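Local coordinates for protein acyltransferase (Streptococcus pneumoniae, PDB 5UG1) that probably transfers acetyl groups onto hydroxyls of cell-wall peptidoglycan, as the C-terminal catalytic domain of O-acetyltransferase A, at residues Thr6-Asp11 with Ala28-Gln33; Leu15-Ala20 with Ala155-Tyr160; Thr57-Thr62 with His86-Thr91; Pro92-Lys97 with Asp142-Gly147. One frame throughout, in Å; residues are numbered along the deposited sequence.

Contact 1: residues Thr6-Asp11 with Ala28-Gln33; sequences TMLIGD and AQINAQ. With 03S (methanesulfonic acid), chain B.
The carbonyl oxygen of Q29 is gripped twice by the neighbouring strand: L8 N donates to Q29 O at 2.8 Å, and M7 CA brings a weaker C-H to the same oxygen. This pairs strand 29-32, the outermost on its side, with strand 6-10 in the parallel sheet of an atypical alpha/beta hydrolase fold, probably of the SGNH type; the short segment axes diverge by only 11°. The ladder continues as Q29 N to T6 O, N31 N to L8 O at 2.7 Å, G10 N to N31 O and Q33 N to G10 O.

Side chains alternate between two faces. M7, I9, Q29 and N31 share one, and helix 38-50 packs against M7, I9 and N31 there. M7 starts extended, but a turn about its CG-SD bond (chi3 -77°) brings CE within 3.4 Å of Q29 NE2. On the opposite face L8 CB meets I30 CD1 at 4.2 Å, and both residues rest on L21 of helix 18-24. The edge strand is thus clasped between helices.

Strand 6-10 delivers D11 to the bound methanesulfonic acid. D11, at the N-cap, uses OD1 to cap the following helix 12-16 through weak bonds to V13 N and A14 N, while D11 CB lies 3.5 Å from the sulfonyl oxygen O12.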
loop_
_atom_site.group_PDB
_atom_site.type_symbol
_atom_site.label_atom_id
_atom_site.label_comp_id
_atom_site.label_asym_id
_atom_site.label_seq_id
_atom_site.Cartn_x
_atom_site.Cartn_y
_atom_site.Cartn_z
ATOM N N THR A 6 -6.480 -11.008 5.490
ATOM C CA THR A 6 -5.822 -9.868 4.874
ATOM C C THR A 6 -5.178 -10.305 3.567
ATOM O O THR A 6 -4.434 -11.287 3.537
ATOM C CB THR A 6 -4.769 -9.279 5.810
ATOM O OG1 THR A 6 -5.378 -8.955 7.067
ATOM C CG2 THR A 6 -4.160 -8.029 5.207
ATOM N N MET A 7 -5.495 -9.594 2.491
ATOM C CA MET A 7 -4.805 -9.722 1.215
ATOM C C MET A 7 -4.165 -8.381 0.883
ATOM O O MET A 7 -4.833 -7.339 0.923
ATOM C CB MET A 7 -5.761 -10.149 0.088
ATOM C CG MET A 7 -5.071 -10.282 -1.265
ATOM S SD MET A 7 -6.142 -10.891 -2.548
ATOM C CE MET A 7 -6.220 -12.647 -2.188
ATOM N N LEU A 8 -2.873 -8.407 0.580
ATOM C CA LEU A 8 -2.161 -7.247 0.065
ATOM C C LEU A 8 -2.015 -7.402 -1.446
ATOM O O LEU A 8 -1.576 -8.454 -1.926
ATOM C CB LEU A 8 -0.792 -7.113 0.734
ATOM C CG LEU A 8 0.014 -5.857 0.398
ATOM C CD1 LEU A 8 0.848 -5.455 1.583
ATOM C CD2 LEU A 8 0.909 -6.089 -0.828
ATOM N N ILE A 9 -2.430 -6.382 -2.191
ATOM C CA ILE A 9 -2.235 -6.306 -3.637
ATOM C C ILE A 9 -1.270 -5.156 -3.859
ATOM O O ILE A 9 -1.621 -3.995 -3.607
ATOM C CB ILE A 9 -3.547 -6.056 -4.388
ATOM C CG1 ILE A 9 -4.613 -7.093 -4.033
ATOM C CG2 ILE A 9 -3.300 -5.963 -5.910
ATOM C CD1 ILE A 9 -6.032 -6.525 -4.151
ATOM N N GLY A 10 -0.083 -5.481 -4.298
ATOM C CA GLY A 10 0.996 -4.533 -4.289
ATOM C C GLY A 10 1.947 -4.542 -5.454
ATOM O O GLY A 10 1.900 -5.394 -6.290
ATOM N N ASP A 11 2.825 -3.555 -5.436
ATOM C CA ASP A 11 3.808 -3.296 -6.468
ATOM C C ASP A 11 5.204 -3.847 -6.143
ATOM O O ASP A 11 5.374 -4.601 -5.242
ATOM C CB ASP A 11 3.835 -1.808 -6.827
ATOM C CG ASP A 11 4.280 -0.931 -5.690
ATOM O OD1 ASP A 11 4.726 -1.421 -4.696
ATOM O OD2 ASP A 11 4.188 0.262 -5.795
ATOM N N ALA A 28 -1.070 -13.657 6.287
ATOM C CA ALA A 28 -1.553 -12.714 5.293
ATOM C C ALA A 28 -1.242 -13.239 3.895
ATOM O O ALA A 28 -0.283 -13.986 3.685
ATOM C CB ALA A 28 -0.927 -11.336 5.495
ATOM N N GLN A 29 -2.089 -12.871 2.947
ATOM C CA GLN A 29 -1.927 -13.252 1.552
ATOM C C GLN A 29 -1.256 -12.085 0.844
ATOM O O GLN A 29 -1.893 -11.056 0.597
ATOM C CB GLN A 29 -3.275 -13.577 0.911
ATOM C CG GLN A 29 -3.964 -14.800 1.483
ATOM C CD GLN A 29 -5.325 -15.030 0.855
ATOM O OE1 GLN A 29 -6.360 -14.828 1.487
ATOM N NE2 GLN A 29 -5.329 -15.451 -0.395
ATOM N N ILE A 30 0.027 -12.233 0.538
ATOM C CA ILE A 30 0.806 -11.169 -0.080
ATOM C C ILE A 30 0.780 -11.432 -1.577
ATOM O O ILE A 30 1.351 -12.419 -2.053
ATOM C CB ILE A 30 2.242 -11.115 0.467
ATOM C CG1 ILE A 30 2.256 -11.142 2.002
ATOM C CG2 ILE A 30 2.966 -9.855 -0.010
ATOM C CD1 ILE A 30 1.660 -9.911 2.650
ATOM N N ASN A 31 0.078 -10.579 -2.321
ATOM C CA ASN A 31 -0.021 -10.695 -3.775
ATOM C C ASN A 31 0.613 -9.431 -4.354
ATOM O O ASN A 31 -0.066 -8.438 -4.625
ATOM C CB ASN A 31 -1.491 -10.904 -4.195
ATOM C CG ASN A 31 -1.702 -10.839 -5.703
ATOM O OD1 ASN A 31 -0.758 -10.920 -6.497
ATOM N ND2 ASN A 31 -2.962 -10.693 -6.105
ATOM N N ALA A 32 1.933 -9.459 -4.530
ATOM C CA ALA A 32 2.678 -8.299 -5.004
ATOM C C ALA A 32 3.487 -8.693 -6.223
ATOM O O ALA A 32 4.033 -9.799 -6.277
ATOM C CB ALA A 32 3.607 -7.731 -3.914
ATOM N N GLN A 33 3.520 -7.837 -7.223
ATOM C CA GLN A 33 4.237 -8.097 -8.464
ATOM C C GLN A 33 4.888 -6.846 -9.009
ATOM O O GLN A 33 4.528 -5.760 -8.664
ATOM C CB GLN A 33 3.311 -8.656 -9.545
ATOM C CG GLN A 33 2.346 -9.709 -9.086
ATOM C CD GLN A 33 1.291 -9.965 -10.105
ATOM O OE1 GLN A 33 1.559 -10.522 -11.168
ATOM N NE2 GLN A 33 0.083 -9.554 -9.808
HETATM S S10 03S B . 8.230 -0.932 -8.583
HETATM O O11 03S B . 8.729 0.302 -7.936
HETATM O O12 03S B . 6.751 -0.917 -8.603
HETATM C C13 03S B . 8.805 -1.013 -10.140
#

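Contact 2: residues Leu15-Ala20 with Ala155-Tyr160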
loop_
_atom_site.group_PDB
_atom_site.type_symbol
_atom_site.label_atom_id
_atom_site.label_comp_id
_atom_site.label_asym_id
_atom_site.label_seq_id
_atom_site.Cartn_x
_atom_site.Cartn_y
_atom_site.Cartn_z
ATOM N N LEU A 15 6.785 -5.975 -3.202
ATOM C CA LEU A 15 7.405 -7.253 -3.528
ATOM C C LEU A 15 8.804 -7.340 -2.933
ATOM O O LEU A 15 9.242 -8.413 -2.494
ATOM C CB LEU A 15 7.443 -7.444 -5.038
ATOM C CG LEU A 15 8.025 -8.791 -5.469
ATOM C CD1 LEU A 15 7.188 -9.942 -4.935
ATOM C CD2 LEU A 15 8.192 -8.887 -6.989
ATOM N N ARG A 16 9.509 -6.208 -2.889
ATOM C CA ARG A 16 10.831 -6.176 -2.275
ATOM C C ARG A 16 10.760 -6.486 -0.783
ATOM O O ARG A 16 11.696 -7.063 -0.221
ATOM C CB ARG A 16 11.462 -4.807 -2.533
ATOM C CG ARG A 16 12.963 -4.707 -2.268
ATOM C CD ARG A 16 13.456 -3.309 -2.659
ATOM N NE ARG A 16 14.866 -3.071 -2.360
ATOM C CZ ARG A 16 15.868 -3.495 -3.121
ATOM N NH1 ARG A 16 15.604 -4.190 -4.220
ATOM N NH2 ARG A 16 17.129 -3.223 -2.790
ATOM N N ALA A 17 9.656 -6.127 -0.127
ATOM C CA ALA A 17 9.458 -6.393 1.291
ATOM C C ALA A 17 8.693 -7.689 1.547
ATOM O O ALA A 17 8.149 -7.865 2.643
ATOM C CB ALA A 17 8.729 -5.215 1.947
ATOM N N ASN A 18 8.641 -8.590 0.562
ATOM C CA ASN A 18 7.806 -9.788 0.652
ATOM C C ASN A 18 8.091 -10.595 1.923
ATOM O O ASN A 18 7.185 -10.891 2.707
ATOM C CB ASN A 18 8.029 -10.649 -0.600
ATOM C CG ASN A 18 7.215 -11.920 -0.594
ATOM O OD1 ASN A 18 6.019 -11.909 -0.295
ATOM N ND2 ASN A 18 7.861 -13.032 -0.917
ATOM N N THR A 19 9.353 -10.963 2.142
ATOM C CA THR A 19 9.667 -11.812 3.286
ATOM C C THR A 19 9.349 -11.114 4.601
ATOM O O THR A 19 8.859 -11.747 5.547
ATOM C CB THR A 19 11.134 -12.208 3.238
ATOM O OG1 THR A 19 11.436 -12.692 1.925
ATOM C CG2 THR A 19 11.416 -13.279 4.268
ATOM N N ALA A 20 9.627 -9.810 4.685
ATOM C CA ALA A 20 9.354 -9.086 5.923
ATOM C C ALA A 20 7.854 -8.966 6.155
ATOM O O ALA A 20 7.380 -9.107 7.286
ATOM C CB ALA A 20 10.016 -7.706 5.890
ATOM N N ALA A 155 16.540 -3.834 6.860
ATOM C CA ALA A 155 16.020 -2.751 7.692
ATOM C C ALA A 155 14.901 -2.013 6.977
ATOM O O ALA A 155 13.849 -1.737 7.562
ATOM C CB ALA A 155 17.143 -1.790 8.077
ATOM N N GLY A 156 15.102 -1.699 5.697
ATOM C CA GLY A 156 14.049 -1.043 4.942
ATOM C C GLY A 156 12.801 -1.898 4.824
ATOM O O GLY A 156 11.677 -1.399 4.953
ATOM N N ALA A 157 12.981 -3.199 4.591
ATOM C CA ALA A 157 11.829 -4.082 4.433
ATOM C C ALA A 157 11.047 -4.199 5.734
ATOM O O ALA A 157 9.811 -4.250 5.723
ATOM C CB ALA A 157 12.285 -5.456 3.959
ATOM N N LYS A 158 11.757 -4.251 6.861
ATOM C CA LYS A 158 11.097 -4.337 8.155
ATOM C C LYS A 158 10.319 -3.064 8.469
ATOM O O LYS A 158 9.223 -3.132 9.042
ATOM C CB LYS A 158 12.130 -4.630 9.241
ATOM C CG LYS A 158 11.518 -4.950 10.572
ATOM C CD LYS A 158 12.559 -5.289 11.603
ATOM C CE LYS A 158 11.865 -5.931 12.788
ATOM N NZ LYS A 158 10.439 -5.470 12.866
ATOM N N LEU A 159 10.867 -1.894 8.112
ATOM C CA LEU A 159 10.125 -0.647 8.278
ATOM C C LEU A 159 8.861 -0.653 7.437
ATOM O O LEU A 159 7.800 -0.202 7.888
ATOM C CB LEU A 159 10.990 0.552 7.884
ATOM C CG LEU A 159 12.000 1.080 8.898
ATOM C CD1 LEU A 159 13.019 1.957 8.192
ATOM C CD2 LEU A 159 11.277 1.858 9.976
ATOM N N TYR A 160 8.965 -1.146 6.204
ATOM C CA TYR A 160 7.812 -1.196 5.322
ATOM C C TYR A 160 6.755 -2.145 5.874
ATOM O O TYR A 160 5.576 -1.787 5.964
ATOM C CB TYR A 160 8.263 -1.602 3.922
ATOM C CG TYR A 160 7.193 -1.574 2.849
ATOM C CD1 TYR A 160 6.351 -2.659 2.654
ATOM C CD2 TYR A 160 7.051 -0.475 2.013
ATOM C CE1 TYR A 160 5.382 -2.656 1.669
ATOM C CE2 TYR A 160 6.081 -0.461 1.011
ATOM C CZ TYR A 160 5.250 -1.558 0.846
ATOM O OH TYR A 160 4.282 -1.562 -0.138
#
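Y160 of helix 150-171 leans on A17, the residue linking helix 12-16 to helix 18-24. Its CB already lies 4.1 Å from A17 CB. Since chi1 is -174°, CG extends away from the Y160 backbone N, and the ring comes obliquely against A17 CB, with CD1 as the nearest ring atom at 3.6 Å. Further out the ring passes V13 and A14 and meets W127 edge-to-face. At the tip, OH arrives over the central sheet, 3.3 Å from A61 CB. One side chain therefore spans from the helix pair to strand 57-61.

A second point of approach lies one turn back along the long helix. A157 CB meets the linker at A17 CB (4.1 Å) and helix 18-24 at A20 CB (3.7 Å). The CA atoms of A17 and A157 come within 4.6 Å, a close approach that the small side chains of these two residues permit. A20 CB also rests on the carbonyl oxygen of A157 at 3.5 Å. Polar ends look elsewhere: K158 NZ makes a salt bridge with D162, and R16 NE donates to F146 O in the loop carrying H145.

With methyls, an aromatic ring and one backbone carbonyl oxygen as its material, the contact rests on van der Waals fit between closely approaching helices rather than on polar bonds between the two segments.

Contact 3: residues Thr57-Thr62 with His86-Thr91; sequences TVVIAT and HMILVT
V90 CG2 fills the apolar centre, touching V59 CG1 and A61 CB, each at 3.6 Å. The V90 torsion (chi1 -159°) places CG2 beside its own backbone N, and from there the methyl also presses on I60 O. The same face continues through V59 CG1 on I88 CG2 to I88 CD1, which meets T57 CG2 at 4.2 Å; helix 150-171 closes over it, L168 touching both T57 and I88.

The opposite face has a separate apolar cluster. I60 CG1 receives M87 CE at 3.5 Å, the two chains crossing obliquely, and I60 CB meets L89 CD2. W74 of helix 70-80 packs on I60 and L89, and I77 of the same helix on M87.

Between the two faces runs the backbone ladder. V58 N donates to H86 O, I88 N to V58 O at 2.7 Å, I60 N to I88 O at 2.9 Å and V90 N to I60 O at 3.0 Å. The short segment axes lie 18° apart, with a closest approach of 4.6 Å.

Polar side chains lie toward the strand ends. H86 binds T123 OG1 through NE2 and P175 O through ND1, while T62 OG1 pairs with T38 OG1. Parallel strands 57-61 and 86-90, joined through helix 70-80, form the beta-alpha-beta crossover on which such three-layer alpha/beta hydrolase folds are built.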
loop_
_atom_site.group_PDB
_atom_site.type_symbol
_atom_site.label_atom_id
_atom_site.label_comp_id
_atom_site.label_asym_id
_atom_site.label_seq_id
_atom_site.Cartn_x
_atom_site.Cartn_y
_atom_site.Cartn_z
ATOM N N THR A 57 -9.982 -7.625 4.978
ATOM C CA THR A 57 -9.078 -6.487 4.945
ATOM C C THR A 57 -8.255 -6.528 3.662
ATOM O O THR A 57 -7.608 -7.537 3.361
ATOM C CB THR A 57 -8.169 -6.473 6.174
ATOM O OG1 THR A 57 -8.965 -6.675 7.348
ATOM C CG2 THR A 57 -7.471 -5.147 6.282
ATOM N N VAL A 58 -8.287 -5.425 2.916
ATOM C CA VAL A 58 -7.602 -5.281 1.636
ATOM C C VAL A 58 -6.523 -4.216 1.791
ATOM O O VAL A 58 -6.802 -3.092 2.229
ATOM C CB VAL A 58 -8.591 -4.898 0.519
ATOM C CG1 VAL A 58 -7.897 -4.914 -0.841
ATOM C CG2 VAL A 58 -9.809 -5.822 0.542
ATOM N N VAL A 59 -5.293 -4.561 1.435
ATOM C CA VAL A 59 -4.184 -3.618 1.473
ATOM C C VAL A 59 -3.771 -3.316 0.040
ATOM O O VAL A 59 -3.369 -4.222 -0.700
ATOM C CB VAL A 59 -2.999 -4.154 2.289
ATOM C CG1 VAL A 59 -1.967 -3.049 2.461
ATOM C CG2 VAL A 59 -3.481 -4.671 3.657
ATOM N N ILE A 60 -3.862 -2.043 -0.343
ATOM C CA ILE A 60 -3.485 -1.577 -1.672
ATOM C C ILE A 60 -2.128 -0.897 -1.524
ATOM O O ILE A 60 -2.038 0.231 -1.026
ATOM C CB ILE A 60 -4.533 -0.624 -2.270
ATOM C CG1 ILE A 60 -5.917 -1.278 -2.321
ATOM C CG2 ILE A 60 -4.093 -0.139 -3.678
ATOM C CD1 ILE A 60 -5.981 -2.653 -3.060
ATOM N N ALA A 61 -1.065 -1.583 -1.936
ATOM C CA ALA A 61 0.302 -1.086 -1.768
ATOM C C ALA A 61 0.882 -0.745 -3.139
ATOM O O ALA A 61 1.729 -1.455 -3.692
ATOM C CB ALA A 61 1.158 -2.123 -1.013
ATOM N N THR A 62 0.405 0.369 -3.692
ATOM C CA THR A 62 0.749 0.821 -5.033
ATOM C C THR A 62 0.857 2.340 -5.020
ATOM O O THR A 62 0.523 3.000 -4.032
ATOM C CB THR A 62 -0.317 0.426 -6.068
ATOM O OG1 THR A 62 -1.558 1.055 -5.718
ATOM C CG2 THR A 62 -0.515 -1.097 -6.162
ATOM N N HIS A 86 -12.677 -3.702 4.794
ATOM C CA HIS A 86 -11.907 -2.546 5.215
ATOM C C HIS A 86 -10.679 -2.470 4.321
ATOM O O HIS A 86 -10.129 -3.498 3.920
ATOM C CB HIS A 86 -11.491 -2.643 6.685
ATOM C CG HIS A 86 -10.982 -1.350 7.253
ATOM N ND1 HIS A 86 -11.765 -0.509 8.017
ATOM C CD2 HIS A 86 -9.765 -0.759 7.173
ATOM C CE1 HIS A 86 -11.052 0.544 8.380
ATOM N NE2 HIS A 86 -9.836 0.419 7.880
ATOM N N MET A 87 -10.259 -1.259 3.999
ATOM C CA MET A 87 -9.217 -1.043 3.010
ATOM C C MET A 87 -8.096 -0.237 3.637
ATOM O O MET A 87 -8.349 0.739 4.340
ATOM C CB MET A 87 -9.780 -0.313 1.789
ATOM C CG MET A 87 -8.838 -0.121 0.637
ATOM S SD MET A 87 -9.660 0.880 -0.633
ATOM C CE MET A 87 -9.240 -0.110 -2.047
ATOM N N ILE A 88 -6.860 -0.649 3.383
ATOM C CA ILE A 88 -5.681 0.082 3.834
ATOM C C ILE A 88 -4.925 0.593 2.613
ATOM O O ILE A 88 -4.647 -0.176 1.686
ATOM C CB ILE A 88 -4.799 -0.807 4.721
ATOM C CG1 ILE A 88 -5.544 -1.076 6.020
ATOM C CG2 ILE A 88 -3.453 -0.169 4.982
ATOM C CD1 ILE A 88 -4.816 -1.962 6.886
ATOM N N LEU A 89 -4.605 1.888 2.605
ATOM C CA LEU A 89 -3.887 2.509 1.496
ATOM C C LEU A 89 -2.444 2.772 1.914
ATOM O O LEU A 89 -2.200 3.464 2.914
ATOM C CB LEU A 89 -4.575 3.809 1.069
ATOM C CG LEU A 89 -6.082 3.715 0.814
ATOM C CD1 LEU A 89 -6.667 5.096 0.545
ATOM C CD2 LEU A 89 -6.397 2.758 -0.333
ATOM N N VAL A 90 -1.487 2.237 1.148
ATOM C CA VAL A 90 -0.066 2.441 1.417
ATOM C C VAL A 90 0.439 3.559 0.503
ATOM O O VAL A 90 0.487 3.400 -0.725
ATOM C CB VAL A 90 0.737 1.151 1.221
ATOM C CG1 VAL A 90 2.062 1.247 1.986
ATOM C CG2 VAL A 90 -0.062 -0.054 1.690
ATOM N N THR A 91 0.820 4.694 1.096
ATOM C CA THR A 91 1.224 5.844 0.303
ATOM C C THR A 91 2.546 5.553 -0.405
ATOM O O THR A 91 3.390 4.818 0.116
ATOM C CB THR A 91 1.368 7.097 1.169
ATOM O OG1 THR A 91 2.258 6.834 2.263
ATOM C CG2 THR A 91 -0.012 7.590 1.699
#

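Contact 4: residues Pro92-Lys97 with Asp142-Gly147; sequences PYEGDK and DQVHFG. With 03S (methanesulfonic acid), chain B.
The loop D142-G147 carries an Asp-X-X-His sequence like that of SGNH-type hydrolases, and it is tied to loop P92-K97 where G95 N donates to Q143 O at 2.8 Å. Q143 O also approaches Y93 CE2. Beyond this bond Q143 CB lies 3.4 Å from D96 N and Q143 CG packs on D96 CB. E94 bends at chi2 (66°), which returns its carboxylate to the contact: OE1 touches V144 CG2 at 3.6 Å, and OE2 accepts D96 N through its anti lone pair. A water bridges the loops from Y93 O to V144 O.

D142 OD1 is gripped by two backbone donors, V144 N from 49° above the carboxylate plane and H145 N at 2.7 Å on the syn lone pair, an Asx turn within an Asx motif. D142 OD2 accepts from H145 ND1, a bond modelled as very short, so its length carries no weight. H145 NE2 hydrogen-bonds S12 OG and lies 3.2 Å from O11 of the methanesulfonic acid, whose pocket V144 CG1 also lines. S12, H145 and D142 thus have the charge-relay geometry of a Ser-His-Asp catalytic triad, probably the one that serves acyl transfer here.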
loop_
_atom_site.group_PDB
_atom_site.type_symbol
_atom_site.label_atom_id
_atom_site.label_comp_id
_atom_site.label_asym_id
_atom_site.label_seq_id
_atom_site.Cartn_x
_atom_site.Cartn_y
_atom_site.Cartn_z
ATOM N N PRO A 92 2.738 6.090 -1.610
ATOM C CA PRO A 92 3.970 5.821 -2.352
ATOM C C PRO A 92 5.070 6.799 -1.972
ATOM O O PRO A 92 4.818 7.891 -1.464
ATOM C CB PRO A 92 3.541 6.013 -3.814
ATOM C CG PRO A 92 2.463 7.028 -3.731
ATOM C CD PRO A 92 1.766 6.851 -2.415
ATOM N N TYR A 93 6.312 6.388 -2.237
ATOM C CA TYR A 93 7.472 7.233 -1.958
ATOM C C TYR A 93 8.456 7.189 -3.119
ATOM O O TYR A 93 9.046 6.139 -3.397
ATOM C CB TYR A 93 8.166 6.808 -0.666
ATOM C CG TYR A 93 9.410 7.605 -0.384
ATOM C CD1 TYR A 93 9.333 8.926 0.050
ATOM C CD2 TYR A 93 10.673 7.041 -0.565
ATOM C CE1 TYR A 93 10.492 9.661 0.299
ATOM C CE2 TYR A 93 11.826 7.762 -0.313
ATOM C CZ TYR A 93 11.732 9.073 0.112
ATOM O OH TYR A 93 12.887 9.784 0.361
ATOM N N GLU A 94 8.637 8.338 -3.770
ATOM C CA GLU A 94 9.724 8.608 -4.712
ATOM C C GLU A 94 10.684 9.580 -4.025
ATOM O O GLU A 94 10.339 10.744 -3.786
ATOM C CB GLU A 94 9.170 9.184 -6.022
ATOM C CG GLU A 94 10.183 9.920 -6.915
ATOM C CD GLU A 94 11.253 8.992 -7.475
ATOM O OE1 GLU A 94 10.919 8.169 -8.357
ATOM O OE2 GLU A 94 12.418 9.070 -7.015
ATOM N N GLY A 95 11.885 9.101 -3.691
ATOM C CA GLY A 95 12.800 9.906 -2.907
ATOM C C GLY A 95 13.574 10.955 -3.679
ATOM O O GLY A 95 14.063 11.910 -3.069
ATOM N N ASP A 96 13.711 10.807 -4.998
ATOM C CA ASP A 96 14.503 11.750 -5.797
ATOM C C ASP A 96 13.668 12.999 -6.036
ATOM O O ASP A 96 12.850 13.044 -6.954
ATOM C CB ASP A 96 14.931 11.126 -7.119
ATOM C CG ASP A 96 15.764 12.084 -7.995
ATOM O OD1 ASP A 96 15.901 13.294 -7.682
ATOM O OD2 ASP A 96 16.279 11.615 -9.026
ATOM N N LYS A 97 13.905 14.037 -5.230
ATOM C CA LYS A 97 13.099 15.247 -5.327
ATOM C C LYS A 97 13.249 15.937 -6.680
ATOM O O LYS A 97 12.411 16.775 -7.024
ATOM C CB LYS A 97 13.462 16.208 -4.193
ATOM C CG LYS A 97 13.087 15.690 -2.797
ATOM C CD LYS A 97 13.365 16.752 -1.743
ATOM C CE LYS A 97 13.455 16.170 -0.341
ATOM N NZ LYS A 97 14.128 17.113 0.633
ATOM N N ASP A 142 17.973 3.729 -5.836
ATOM C CA ASP A 142 17.199 4.452 -6.835
ATOM C C ASP A 142 16.146 5.366 -6.215
ATOM O O ASP A 142 15.358 5.965 -6.958
ATOM C CB ASP A 142 16.530 3.463 -7.796
ATOM C CG ASP A 142 15.415 2.654 -7.130
ATOM O OD1 ASP A 142 15.229 2.756 -5.898
ATOM O OD2 ASP A 142 14.728 1.893 -7.842
ATOM N N GLN A 143 16.139 5.468 -4.900
ATOM C CA GLN A 143 15.217 6.303 -4.177
ATOM C C GLN A 143 13.778 5.755 -4.074
ATOM O O GLN A 143 12.907 6.467 -3.681
ATOM C CB GLN A 143 15.165 7.696 -4.769
ATOM C CG GLN A 143 16.458 8.499 -4.749
ATOM C CD GLN A 143 17.120 8.583 -3.407
ATOM O OE1 GLN A 143 16.804 9.407 -2.605
ATOM N NE2 GLN A 143 18.050 7.742 -3.184
ATOM N N VAL A 144 13.580 4.491 -4.406
ATOM C CA VAL A 144 12.279 3.859 -4.408
ATOM C C VAL A 144 12.332 2.435 -3.849
ATOM O O VAL A 144 11.481 2.023 -3.101
ATOM C CB VAL A 144 11.702 3.801 -5.827
ATOM C CG1 VAL A 144 10.407 3.030 -5.867
ATOM C CG2 VAL A 144 11.535 5.177 -6.411
ATOM N N HIS A 145 13.355 1.719 -4.267
ATOM C CA HIS A 145 13.637 0.390 -3.816
ATOM C C HIS A 145 14.635 0.461 -2.683
ATOM O O HIS A 145 15.801 0.593 -2.905
ATOM C CB HIS A 145 14.138 -0.483 -4.961
ATOM C CG HIS A 145 13.138 -0.674 -6.057
ATOM N ND1 HIS A 145 13.119 0.098 -7.186
ATOM C CD2 HIS A 145 12.095 -1.519 -6.169
ATOM C CE1 HIS A 145 12.122 -0.277 -7.953
ATOM N NE2 HIS A 145 11.492 -1.264 -7.364
ATOM N N PHE A 146 14.150 0.386 -1.463
ATOM C CA PHE A 146 14.972 0.564 -0.282
ATOM C C PHE A 146 16.164 -0.389 -0.180
ATOM O O PHE A 146 16.096 -1.495 -0.615
ATOM C CB PHE A 146 14.095 0.440 0.966
ATOM C CG PHE A 146 13.285 -0.810 1.007
ATOM C CD1 PHE A 146 13.877 -2.013 1.277
ATOM C CD2 PHE A 146 11.941 -0.784 0.771
ATOM C CE1 PHE A 146 13.156 -3.158 1.285
ATOM C CE2 PHE A 146 11.215 -1.920 0.782
ATOM C CZ PHE A 146 11.805 -3.113 1.051
ATOM N N GLY A 147 17.251 0.082 0.415
ATOM C CA GLY A 147 18.405 -0.762 0.669
ATOM C C GLY A 147 19.396 -0.912 -0.472
ATOM O O GLY A 147 19.022 -1.273 -1.592
HETATM S S10 03S B . 8.230 -0.932 -8.583
HETATM O O11 03S B . 8.729 0.302 -7.936
HETATM O O12 03S B . 6.751 -0.917 -8.603
HETATM C C13 03S B . 8.805 -1.013 -10.140
HETATM O O HOH W 1 9.246 3.503 -2.379
HETATM O O HOH W 2 14.205 7.643 -8.448
#

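Contacts 1 and 3 lie in one parallel sheet, their centres 9 Å apart, joined through neighbouring strands 6-10 and 57-61: M7 O to V59 N and I9 N to V59 O are probable hydrogen bonds. Contact 2 brings together segments 135 residues apart, and contacts 3 and 4 are both nested in the loop it closes, in that order; contact 1 alternates with contact 2 along the chain. F146 of contact 4 packs its CE1 on A157 N of contact 2. Contacts 1 and 4, with centres 20 Å apart, both touch the methanesulfonic acid, so the sheet's end and the histidine loop converge on one ligand pocket, consistent with the active site.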